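Local structure of peptide chain release factor 2 (2IHR) at residues 224-229 with 253-258. The protein directs termination of translation at UGA and UAA stop codons, acting on the ribosome, where its GGQ motif promotes release of the finished peptide. Sequence-based numbering, arbitrary orientation.
Sequences PEELRI and HLPTGI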
# COMPACT_ATOMS: atom_id res chain seq x y z
N PRO A 224 6.23 -18.10 23.63
CA PRO A 224 7.66 -18.38 23.38
C PRO A 224 7.87 -19.80 22.92
O PRO A 224 8.80 -20.10 22.17
CB PRO A 224 8.32 -18.13 24.72
CG PRO A 224 7.43 -17.12 25.34
CD PRO A 224 6.04 -17.59 24.99
N GLU A 225 6.98 -20.67 23.40
CA GLU A 225 7.03 -22.09 23.08
C GLU A 225 6.35 -22.35 21.74
O GLU A 225 6.31 -23.49 21.27
CB GLU A 225 6.37 -22.92 24.20
CG GLU A 225 5.08 -22.36 24.79
CD GLU A 225 5.29 -21.47 26.01
OE1 GLU A 225 4.34 -21.33 26.80
OE2 GLU A 225 6.40 -20.90 26.18
N GLU A 226 5.82 -21.30 21.13
CA GLU A 226 5.17 -21.43 19.83
C GLU A 226 6.16 -21.01 18.74
O GLU A 226 5.88 -21.14 17.56
CB GLU A 226 3.93 -20.55 19.77
CG GLU A 226 2.78 -21.09 20.58
CD GLU A 226 2.16 -22.32 19.93
OE1 GLU A 226 2.91 -23.20 19.47
OE2 GLU A 226 0.91 -22.40 19.89
N LEU A 227 7.33 -20.54 19.17
CA LEU A 227 8.37 -20.06 18.26
C LEU A 227 9.68 -20.84 18.35
O LEU A 227 9.88 -21.62 19.28
CB LEU A 227 8.71 -18.60 18.61
CG LEU A 227 7.69 -17.46 18.61
CD1 LEU A 227 6.37 -17.93 19.12
CD2 LEU A 227 8.19 -16.32 19.48
N ARG A 228 10.55 -20.64 17.37
CA ARG A 228 11.88 -21.22 17.42
C ARG A 228 12.83 -20.15 16.96
O ARG A 228 12.98 -19.94 15.77
CB ARG A 228 12.12 -22.44 16.52
CG ARG A 228 13.66 -22.73 16.49
CD ARG A 228 14.12 -24.10 15.96
NE ARG A 228 13.82 -24.31 14.55
CZ ARG A 228 12.78 -25.02 14.11
NH1 ARG A 228 11.95 -25.59 14.98
NH2 ARG A 228 12.56 -25.13 12.80
N ILE A 229 13.46 -19.46 17.89
CA ILE A 229 14.40 -18.41 17.55
C ILE A 229 15.77 -19.02 17.12
O ILE A 229 16.23 -19.99 17.71
CB ILE A 229 14.55 -17.45 18.76
CG1 ILE A 229 13.22 -16.69 18.96
CG2 ILE A 229 15.74 -16.53 18.59
CD1 ILE A 229 13.13 -15.89 20.28
N HIS A 253 7.37 -19.78 13.19
CA HIS A 253 6.13 -19.90 13.93
C HIS A 253 5.55 -21.26 13.69
O HIS A 253 4.65 -21.45 12.86
CB HIS A 253 5.13 -18.82 13.55
CG HIS A 253 3.84 -18.94 14.29
ND1 HIS A 253 2.70 -19.45 13.72
CD2 HIS A 253 3.54 -18.67 15.59
CE1 HIS A 253 1.74 -19.49 14.63
NE2 HIS A 253 2.23 -19.03 15.77
N LEU A 254 6.10 -22.20 14.44
CA LEU A 254 5.78 -23.61 14.43
C LEU A 254 4.36 -24.01 14.04
O LEU A 254 4.16 -24.86 13.17
CB LEU A 254 6.16 -24.16 15.81
CG LEU A 254 7.59 -23.74 16.21
CD1 LEU A 254 7.84 -23.97 17.69
CD2 LEU A 254 8.60 -24.49 15.35
N PRO A 255 3.35 -23.41 14.67
CA PRO A 255 1.97 -23.77 14.31
C PRO A 255 1.68 -23.61 12.81
O PRO A 255 0.90 -24.37 12.24
CB PRO A 255 1.12 -22.80 15.15
CG PRO A 255 1.98 -22.50 16.34
CD PRO A 255 3.39 -22.41 15.75
N THR A 256 2.33 -22.63 12.19
CA THR A 256 2.12 -22.32 10.77
C THR A 256 3.28 -22.59 9.84
O THR A 256 3.08 -22.92 8.69
CB THR A 256 1.82 -20.87 10.58
OG1 THR A 256 3.02 -20.14 10.86
CG2 THR A 256 0.70 -20.40 11.52
N GLY A 257 4.51 -22.42 10.32
CA GLY A 257 5.65 -22.63 9.46
C GLY A 257 6.06 -21.27 8.92
O GLY A 257 7.08 -21.13 8.24
N ILE A 258 5.24 -20.26 9.23
CA ILE A 258 5.54 -18.90 8.82
C ILE A 258 6.90 -18.57 9.43
O ILE A 258 7.16 -18.89 10.58
CB ILE A 258 4.46 -17.91 9.35
CG1 ILE A 258 3.14 -18.18 8.63
CG2 ILE A 258 4.89 -16.44 9.12
CD1 ILE A 258 2.06 -17.17 8.91
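L254 reaches across to the backbone of 226-227, where E226 O lies against its branch, 3.4 Å from CG. CD1 also comes within 3.5 Å of L227 O, while CD2 lies 3.5 Å from R228 NH1, the two side chains crossing at about a right angle. A branched leucine suits the place because its methyls meet different partners. E226, with CG anti to its carbonyl carbon (chi1 -74°) and the chain bent at chi2, brings OE1 to 3.3 Å from P255 CG. Cutting this side chain back to an alanine is likely to uncover the proline ring and open a gap beside it. The carbonyl E226 O sits 3.3 Å from L254 N and as close to the ring carbon P255 CD. Within 253-258, P255 CD rests over the centre of one face of the H253 ring. Hydrogen bonds close the turn: H253 N to I258 O (2.8 Å), H253 O from T256 N, G257 N and T256 OG1, and T256 OG1 from I258 N, an ST turn. At G257 (phi 96°) a side chain would press on T256 O, so glycine fits. This hairpin turn joins strands 248-253 and 258-262, packed against the start of edge strand 227-232 in the RF-1 domain's three-stranded antiparallel sheet.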